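Local atomic coordinates of gram-negative insecticidal protein (Chromobacterium piscinae, PDB entry 6FBM), a protein that acts as an insecticidal toxin and, as a member of the MACPF family, probably works by forming pores in target-cell membranes. Residues S106-T111 against D182-S187; E83-M88 against L100-L105; V327-D332 against V343-T348. One frame throughout, in Å; residues are numbered along the deposited sequence.

In the fold
Interactions 1 and 2 lie deep in the MACPF part of the chain, their centres about 11 Å apart, and share helix 102-108: its start packs on helix 81-88 and its end on strand 179-187. The two touch where the ring of F109 meets that of Y84. Interaction 3 is a partly buried hairpin in the C-terminal region, its centre about 45 and 50 Å from theirs in turn. The chemistry changes accordingly. Interaction 1 combines one serine-to-carbonyl bond with an aromatic edge, interaction 2 is mainly methyl and thioether packing beside an arginine, and interaction 3 rests on four backbone hydrogen bonds, with valine, alanine and asparagine on one face and lysine over phenylalanine on the other.

Interaction 1: residues S106-T111 against D182-S187; sequences SVDFTT and DYSAAS
S184 and D108 form the tight point of this contact. The serine hydroxyl OG donates to D108 O over 2.7 Å, in the plane of that carbonyl and on a lone pair, with a C=O...donor angle of 114°. OG sits between the backbone N and the carbonyl carbon of S184 (chi1 69°), and that rotation aims it at the end of helix 102-108. D108 CB packs 3.4 Å from the same OG, and it also lies 3.7 Å above one face of the F109 ring, offset toward the rim. F109 is the first residue to leave the helical conformation, and its ring turns an edge to the strand: CE1 comes to 3.4 Å from A185 O and CD1 to 4.1 Å from A186 CB. The rings of Y84 and Y121 meet F109 edge-to-face, so the phenylalanine is buried among aromatics. Strand 179-187 belongs to the central antiparallel sheet of the MACPF fold, where backbone bonds tie S184 to R235 on one neighbouring strand and A185 to S122 on the other. Helix 102-108 belongs to the helical insertion between strands 64-78 and 120-134, and here it is laid against that sheet. Packing is looser toward D182, whose OD2 stays 4.5 Å from D108 OD1, two probably like-charged carboxylates kept apart, with R180 forming a salt bridge to D182. Beyond F109 the chain turns away from the strand into a partly exposed stretch, where T110 OG1 caps D113 N at the start of helix 111-115.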
loop_
_atom_site.group_PDB
_atom_site.type_symbol
_atom_site.label_atom_id
_atom_site.label_comp_id
_atom_site.label_asym_id
_atom_site.label_seq_id
_atom_site.Cartn_x
_atom_site.Cartn_y
_atom_site.Cartn_z
ATOM N N SER A 106 8.775 36.306 -12.204
ATOM C CA SER A 106 9.078 36.247 -10.767
ATOM C C SER A 106 9.213 34.831 -10.257
ATOM O O SER A 106 9.770 34.615 -9.201
ATOM C CB SER A 106 8.067 37.040 -9.945
ATOM O OG SER A 106 8.321 38.406 -10.147
ATOM N N VAL A 107 8.686 33.870 -10.997
ATOM C CA VAL A 107 8.987 32.469 -10.762
ATOM C C VAL A 107 10.467 32.222 -11.102
ATOM O O VAL A 107 11.181 31.621 -10.303
ATOM C CB VAL A 107 8.034 31.523 -11.544
ATOM C CG1 VAL A 107 8.543 30.061 -11.526
ATOM C CG2 VAL A 107 6.635 31.639 -10.950
ATOM N N ASP A 108 10.913 32.729 -12.247
ATOM C CA ASP A 108 12.262 32.459 -12.758
ATOM C C ASP A 108 13.391 33.331 -12.200
ATOM O O ASP A 108 14.533 32.879 -12.142
ATOM C CB ASP A 108 12.281 32.592 -14.283
ATOM C CG ASP A 108 11.442 31.528 -14.980
ATOM O OD1 ASP A 108 11.216 30.423 -14.408
ATOM O OD2 ASP A 108 10.993 31.813 -16.109
ATOM N N PHE A 109 13.083 34.577 -11.839
ATOM C CA PHE A 109 14.089 35.576 -11.458
ATOM C C PHE A 109 13.628 36.373 -10.258
ATOM O O PHE A 109 12.436 36.627 -10.100
ATOM C CB PHE A 109 14.323 36.567 -12.601
ATOM C CG PHE A 109 14.590 35.923 -13.926
ATOM C CD1 PHE A 109 15.740 35.189 -14.133
ATOM C CD2 PHE A 109 13.685 36.060 -14.968
ATOM C CE1 PHE A 109 15.994 34.609 -15.361
ATOM C CE2 PHE A 109 13.916 35.476 -16.196
ATOM C CZ PHE A 109 15.074 34.741 -16.395
ATOM N N THR A 110 14.569 36.807 -9.428
ATOM C CA THR A 110 14.238 37.700 -8.319
ATOM C C THR A 110 13.785 39.024 -8.913
ATOM O O THR A 110 14.150 39.394 -10.017
ATOM C CB THR A 110 15.410 37.990 -7.371
ATOM O OG1 THR A 110 16.477 38.626 -8.096
ATOM C CG2 THR A 110 15.909 36.714 -6.674
ATOM N N THR A 111 12.974 39.728 -8.157
ATOM C CA THR A 111 12.509 41.009 -8.585
ATOM C C THR A 111 13.690 42.014 -8.715
ATOM O O THR A 111 13.708 42.836 -9.615
ATOM C CB THR A 111 11.385 41.518 -7.649
ATOM O OG1 THR A 111 10.711 42.605 -8.308
ATOM C CG2 THR A 111 11.916 41.945 -6.277
ATOM N N ASP A 182 12.750 23.941 -15.994
ATOM C CA ASP A 182 13.165 25.293 -16.337
ATOM C C ASP A 182 14.338 25.653 -15.469
ATOM O O ASP A 182 14.191 25.841 -14.264
ATOM C CB ASP A 182 12.063 26.273 -16.031
ATOM C CG ASP A 182 10.916 26.170 -17.002
ATOM O OD1 ASP A 182 11.040 25.428 -17.967
ATOM O OD2 ASP A 182 9.868 26.808 -16.793
ATOM N N TYR A 183 15.524 25.726 -16.072
ATOM C CA TYR A 183 16.732 26.126 -15.384
ATOM C C TYR A 183 16.901 27.565 -15.756
ATOM O O TYR A 183 17.351 27.884 -16.859
ATOM C CB TYR A 183 17.875 25.260 -15.892
ATOM C CG TYR A 183 19.226 25.447 -15.231
ATOM C CD1 TYR A 183 19.463 24.997 -13.948
ATOM C CD2 TYR A 183 20.280 25.976 -15.942
ATOM C CE1 TYR A 183 20.708 25.145 -13.379
ATOM C CE2 TYR A 183 21.531 26.099 -15.376
ATOM C CZ TYR A 183 21.743 25.680 -14.100
ATOM O OH TYR A 183 22.986 25.809 -13.554
ATOM N N SER A 184 16.499 28.448 -14.856
ATOM C CA SER A 184 16.492 29.886 -15.164
ATOM C C SER A 184 17.602 30.617 -14.417
ATOM O O SER A 184 17.810 30.392 -13.211
ATOM C CB SER A 184 15.121 30.498 -14.864
ATOM O OG SER A 184 14.876 30.530 -13.480
ATOM N N ALA A 185 18.310 31.501 -15.129
ATOM C CA ALA A 185 19.482 32.156 -14.547
ATOM C C ALA A 185 19.468 33.643 -14.811
ATOM O O ALA A 185 19.266 34.096 -15.963
ATOM C CB ALA A 185 20.779 31.532 -15.056
ATOM N N ALA A 186 19.666 34.399 -13.731
ATOM C CA ALA A 186 20.007 35.806 -13.812
ATOM C C ALA A 186 21.521 35.896 -13.640
ATOM O O ALA A 186 22.028 35.732 -12.526
ATOM C CB ALA A 186 19.307 36.578 -12.717
ATOM N N SER A 187 22.236 36.133 -14.744
ATOM C CA SER A 187 23.690 36.069 -14.730
ATOM C C SER A 187 24.268 37.485 -14.802
ATOM O O SER A 187 23.805 38.321 -15.589
ATOM C CB SER A 187 24.190 35.244 -15.907
ATOM O OG SER A 187 23.844 33.882 -15.774
#

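Interaction 2: residues E83-M88 against L100-L105; sequences EYREKM and LFSASL
Y84 opens the contact on helix 81-88, meeting L105 at the rim of its ring: CE2 lies 3.7 Å from L105 CD2, near the ring plane, and the two side chains slide past each other in opposite directions. CG of Y84 is anti to the backbone N (chi1 170°), which sends the ring outward from helix 81-88 toward L105. R85 crosses the same leucine at about a right angle, its NE 3.8 Å from L105 CD1, so the two leucine methyls are shared between tyrosine and arginine. A bend at chi3 (79°) swings the guanidinium to S102, where NH2 donates to OG over 3.0 Å, close to the guanidinium plane but at a bent 144°. This bond is only part of its grip: NH2 also reaches S307 O, and NH1 forms a salt bridge with E82 and a hydrogen bond with Q309 O.

The two helices and the loop between them form the first part of the helical insertion that follows strand 64-78 and precedes strand 120-134 along the chain. That position is consistent with the first transmembrane-hairpin cluster of pore-forming MACPF relatives, which is helical in the soluble state. S89 ties the loop ends, its OG bonded to both R85 O and L100 N.

M88 has the largest area buried here. Its thioether reaches the first turn of helix 102-108 and the loop before it, SD 3.4 Å from S104 OG and CE 3.7 Å from L100 O. S104 OG itself donates to F101 O over 2.6 Å, and S104 N shares that acceptor. At the edge of the F101 ring lies M88 O, while L100 CB sits 3.6 Å above the ring centre.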
loop_
_atom_site.group_PDB
_atom_site.type_symbol
_atom_site.label_atom_id
_atom_site.label_comp_id
_atom_site.label_asym_id
_atom_site.label_seq_id
_atom_site.Cartn_x
_atom_site.Cartn_y
_atom_site.Cartn_z
ATOM N N GLU A 83 13.383 41.885 -24.219
ATOM C CA GLU A 83 13.644 41.002 -25.342
ATOM C C GLU A 83 13.493 39.547 -24.864
ATOM O O GLU A 83 12.961 38.706 -25.589
ATOM C CB GLU A 83 15.029 41.272 -25.941
ATOM C CG GLU A 83 15.354 40.448 -27.184
ATOM C CD GLU A 83 16.787 40.649 -27.636
ATOM O OE1 GLU A 83 17.626 39.728 -27.413
ATOM O OE2 GLU A 83 17.090 41.760 -28.157
ATOM N N TYR A 84 13.958 39.259 -23.653
ATOM C CA TYR A 84 13.734 37.949 -23.043
ATOM C C TYR A 84 12.250 37.586 -23.023
ATOM O O TYR A 84 11.867 36.494 -23.432
ATOM C CB TYR A 84 14.290 37.905 -21.612
ATOM C CG TYR A 84 13.896 36.679 -20.858
ATOM C CD1 TYR A 84 14.641 35.508 -20.944
ATOM C CD2 TYR A 84 12.751 36.671 -20.063
ATOM C CE1 TYR A 84 14.249 34.361 -20.251
ATOM C CE2 TYR A 84 12.368 35.546 -19.361
ATOM C CZ TYR A 84 13.115 34.400 -19.449
ATOM O OH TYR A 84 12.717 33.301 -18.739
ATOM N N ARG A 85 11.440 38.520 -22.541
ATOM C CA ARG A 85 9.993 38.364 -22.513
ATOM C C ARG A 85 9.406 38.074 -23.881
ATOM O O ARG A 85 8.538 37.218 -23.993
ATOM C CB ARG A 85 9.316 39.612 -21.963
ATOM C CG ARG A 85 9.633 39.869 -20.512
ATOM C CD ARG A 85 9.074 41.203 -20.105
ATOM N NE ARG A 85 7.654 41.112 -19.855
ATOM C CZ ARG A 85 6.839 42.146 -19.641
ATOM N NH1 ARG A 85 7.298 43.400 -19.659
ATOM N NH2 ARG A 85 5.550 41.914 -19.401
ATOM N N GLU A 86 9.859 38.793 -24.909
ATOM C CA GLU A 86 9.401 38.553 -26.290
ATOM C C GLU A 86 9.791 37.179 -26.758
ATOM O O GLU A 86 8.966 36.473 -27.350
ATOM C CB GLU A 86 9.937 39.590 -27.278
ATOM C CG GLU A 86 9.018 40.814 -27.407
ATOM C CD GLU A 86 9.725 42.068 -27.921
ATOM O OE1 GLU A 86 10.968 42.039 -28.034
ATOM O OE2 GLU A 86 9.037 43.081 -28.201
ATOM N N LYS A 87 11.048 36.811 -26.510
ATOM C CA LYS A 87 11.568 35.527 -26.964
ATOM C C LYS A 87 10.765 34.385 -26.350
ATOM O O LYS A 87 10.402 33.449 -27.032
ATOM C CB LYS A 87 13.053 35.387 -26.634
ATOM C CG LYS A 87 14.009 36.133 -27.542
ATOM C CD LYS A 87 15.384 36.277 -26.883
ATOM C CE LYS A 87 16.449 36.778 -27.838
ATOM N NZ LYS A 87 16.890 35.711 -28.761
ATOM N N MET A 88 10.464 34.513 -25.068
ATOM C CA MET A 88 9.673 33.533 -24.347
ATOM C C MET A 88 8.237 33.395 -24.874
ATOM O O MET A 88 7.644 32.337 -24.735
ATOM C CB MET A 88 9.632 33.915 -22.870
ATOM C CG MET A 88 9.231 32.792 -21.950
ATOM S SD MET A 88 8.994 33.328 -20.236
ATOM C CE MET A 88 8.337 35.006 -20.334
ATOM N N LEU A 100 4.066 37.736 -23.369
ATOM C CA LEU A 100 3.197 36.821 -22.651
ATOM C C LEU A 100 3.902 36.278 -21.445
ATOM O O LEU A 100 5.095 36.504 -21.262
ATOM C CB LEU A 100 2.798 35.664 -23.554
ATOM C CG LEU A 100 2.137 36.005 -24.890
ATOM C CD1 LEU A 100 1.892 34.736 -25.680
ATOM C CD2 LEU A 100 0.832 36.751 -24.659
ATOM N N PHE A 101 3.141 35.589 -20.614
ATOM C CA PHE A 101 3.671 34.819 -19.486
ATOM C C PHE A 101 4.448 35.663 -18.474
ATOM O O PHE A 101 5.471 35.232 -17.950
ATOM C CB PHE A 101 4.518 33.639 -19.994
ATOM C CG PHE A 101 3.897 32.909 -21.142
ATOM C CD1 PHE A 101 2.585 32.434 -21.059
ATOM C CD2 PHE A 101 4.600 32.706 -22.315
ATOM C CE1 PHE A 101 2.002 31.774 -22.127
ATOM C CE2 PHE A 101 4.016 32.034 -23.391
ATOM C CZ PHE A 101 2.711 31.575 -23.297
ATOM N N SER A 102 3.927 36.854 -18.181
ATOM C CA SER A 102 4.594 37.799 -17.254
ATOM C C SER A 102 4.752 37.237 -15.840
ATOM O O SER A 102 5.718 37.561 -15.166
ATOM C CB SER A 102 3.880 39.168 -17.225
ATOM O OG SER A 102 3.749 39.708 -18.535
ATOM N N ALA A 103 3.842 36.373 -15.396
ATOM C CA ALA A 103 3.952 35.808 -14.050
ATOM C C ALA A 103 5.140 34.847 -13.892
ATOM O O ALA A 103 5.627 34.654 -12.786
ATOM C CB ALA A 103 2.648 35.124 -13.654
ATOM N N SER A 104 5.632 34.266 -14.985
ATOM C CA SER A 104 6.804 33.381 -14.923
ATOM C C SER A 104 8.093 34.122 -14.575
ATOM O O SER A 104 8.997 33.527 -13.987
ATOM C CB SER A 104 6.990 32.654 -16.242
ATOM O OG SER A 104 7.307 33.597 -17.257
ATOM N N LEU A 105 8.168 35.405 -14.916
ATOM C CA LEU A 105 9.335 36.233 -14.568
ATOM C C LEU A 105 9.732 36.149 -13.106
ATOM O O LEU A 105 10.906 35.955 -12.807
ATOM C CB LEU A 105 9.115 37.700 -14.930
ATOM C CG LEU A 105 9.052 38.003 -16.419
ATOM C CD1 LEU A 105 8.626 39.448 -16.594
ATOM C CD2 LEU A 105 10.386 37.766 -17.088
#

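Interaction 3: residues V327-D332 against V343-T348; sequences VKAGED and VFNPST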
loop_
_atom_site.group_PDB
_atom_site.type_symbol
_atom_site.label_atom_id
_atom_site.label_comp_id
_atom_site.label_asym_id
_atom_site.label_seq_id
_atom_site.Cartn_x
_atom_site.Cartn_y
_atom_site.Cartn_z
ATOM N N VAL A 327 44.789 64.006 -3.229
ATOM C CA VAL A 327 46.122 63.911 -2.660
ATOM C C VAL A 327 47.086 64.077 -3.827
ATOM O O VAL A 327 46.834 63.607 -4.933
ATOM C CB VAL A 327 46.321 62.563 -1.938
ATOM C CG1 VAL A 327 47.752 62.408 -1.435
ATOM C CG2 VAL A 327 45.297 62.411 -0.812
ATOM N N LYS A 328 48.199 64.767 -3.583
ATOM C CA LYS A 328 49.134 65.092 -4.647
ATOM C C LYS A 328 49.943 63.863 -5.044
ATOM O O LYS A 328 50.434 63.117 -4.186
ATOM C CB LYS A 328 50.049 66.223 -4.247
ATOM C CG LYS A 328 50.686 66.939 -5.434
ATOM C CD LYS A 328 51.688 67.961 -4.971
ATOM C CE LYS A 328 52.118 68.836 -6.089
ATOM N NZ LYS A 328 52.889 70.016 -5.608
ATOM N N ALA A 329 50.076 63.664 -6.358
ATOM C CA ALA A 329 50.732 62.496 -6.890
ATOM C C ALA A 329 51.843 62.867 -7.880
ATOM O O ALA A 329 52.125 62.107 -8.810
ATOM C CB ALA A 329 49.701 61.583 -7.530
ATOM N N GLY A 330 52.478 64.023 -7.682
ATOM C CA GLY A 330 53.670 64.429 -8.420
ATOM C C GLY A 330 53.545 65.794 -9.092
ATOM O O GLY A 330 52.443 66.278 -9.395
ATOM N N GLU A 331 54.723 66.382 -9.358
ATOM C CA GLU A 331 54.914 67.575 -10.158
ATOM C C GLU A 331 55.966 67.266 -11.212
ATOM O O GLU A 331 56.852 66.451 -10.952
ATOM C CB GLU A 331 55.521 68.701 -9.345
ATOM C CG GLU A 331 54.922 69.009 -8.017
ATOM C CD GLU A 331 55.762 69.992 -7.219
ATOM O OE1 GLU A 331 56.934 69.685 -6.903
ATOM O OE2 GLU A 331 55.228 71.059 -6.873
ATOM N N ASP A 332 55.943 67.999 -12.335
ATOM C CA ASP A 332 57.022 67.924 -13.316
ATOM C C ASP A 332 58.257 68.775 -12.999
ATOM O O ASP A 332 58.948 69.221 -13.912
ATOM C CB ASP A 332 56.504 68.209 -14.725
ATOM C CG ASP A 332 56.431 69.689 -15.054
ATOM O OD1 ASP A 332 55.926 70.457 -14.229
ATOM O OD2 ASP A 332 56.861 70.077 -16.155
ATOM N N VAL A 343 49.642 66.645 -10.630
ATOM C CA VAL A 343 48.571 65.688 -10.721
ATOM C C VAL A 343 48.177 65.237 -9.346
ATOM O O VAL A 343 48.967 65.261 -8.406
ATOM C CB VAL A 343 48.928 64.469 -11.586
ATOM C CG1 VAL A 343 49.086 64.888 -13.044
ATOM C CG2 VAL A 343 50.179 63.750 -11.067
ATOM N N PHE A 344 46.922 64.842 -9.234
ATOM C CA PHE A 344 46.335 64.504 -7.957
ATOM C C PHE A 344 45.480 63.248 -8.118
ATOM O O PHE A 344 44.702 63.151 -9.066
ATOM C CB PHE A 344 45.496 65.688 -7.413
ATOM C CG PHE A 344 46.301 66.915 -7.085
ATOM C CD1 PHE A 344 46.783 67.758 -8.094
ATOM C CD2 PHE A 344 46.561 67.249 -5.774
ATOM C CE1 PHE A 344 47.526 68.871 -7.798
ATOM C CE2 PHE A 344 47.297 68.389 -5.456
ATOM C CZ PHE A 344 47.785 69.205 -6.473
ATOM N N ASN A 345 45.659 62.305 -7.198
ATOM C CA ASN A 345 44.797 61.153 -7.054
ATOM C C ASN A 345 43.699 61.427 -6.036
ATOM O O ASN A 345 43.950 62.070 -5.029
ATOM C CB ASN A 345 45.583 59.949 -6.551
ATOM C CG ASN A 345 46.605 59.475 -7.527
ATOM O OD1 ASN A 345 46.544 59.784 -8.704
ATOM N ND2 ASN A 345 47.556 58.730 -7.036
ATOM N N PRO A 346 42.489 60.905 -6.292
ATOM C CA PRO A 346 41.456 60.919 -5.280
ATOM C C PRO A 346 41.670 59.767 -4.318
ATOM O O PRO A 346 42.098 58.695 -4.733
ATOM C CB PRO A 346 40.180 60.697 -6.080
ATOM C CG PRO A 346 40.609 59.867 -7.237
ATOM C CD PRO A 346 42.043 60.219 -7.519
ATOM N N SER A 347 41.415 60.002 -3.041
ATOM C CA SER A 347 41.521 58.945 -2.051
ATOM C C SER A 347 40.306 58.096 -2.164
ATOM O O SER A 347 39.203 58.617 -2.297
ATOM C CB SER A 347 41.680 59.494 -0.627
ATOM O OG SER A 347 42.973 60.037 -0.450
ATOM N N THR A 348 40.521 56.787 -2.095
ATOM C CA THR A 348 39.468 55.802 -2.267
ATOM C C THR A 348 39.309 54.920 -1.046
ATOM O O THR A 348 40.291 54.606 -0.365
ATOM C CB THR A 348 39.750 54.898 -3.505
ATOM O OG1 THR A 348 41.055 54.326 -3.428
ATOM C CG2 THR A 348 39.631 55.694 -4.788
#
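V327, V343 and A329 carry most of the buried surface in this antiparallel beta hairpin, whose strands 326-331 and 342-346 continue into a three-stranded sheet through strand 358-360. It lies in the C-terminal, Vps62-like region, probably part of the beta-tripod portion of this MACPF protein. V327 pairs with N345 as a hydrogen-bonded pair: V327 N reaches N345 O over 2.8 Å in a nearly straight 177° bond, and N345 N returns the bond to V327 O. The isopropyl group is turned with CG1 anti to the backbone N (chi1 175°), which leaves CG2 against S347 OG at 3.3 Å.

V343 faces two residues at once, the mark of a beta bulge. A329 N donates to V343 O over 2.8 Å, while V343 N donates to G330 O over 3.1 Å; the extra residue is accommodated by A329, whose psi falls to 30° from the extended values of its neighbours, and G330 at a positive phi. The V343 methyl CG2 packs 3.4 Å from A329 O, and elsewhere the valine reaches M422 and L424 of strand 421-426. A329 CB in turn lies over the N345 amide, 3.6 Å from ND2, and the amide is held by Q357 through OD1.

On the opposite face, the first K328 carbons cross the F344 ring obliquely, and the extended chain then leads away to NZ, which forms a salt bridge with E331 and bonds to H363 O and A364 O. Near its base, K328 CG lies over the ring face, offset toward the rim, in a CH-pi contact 4.0 Å from the F344 centroid.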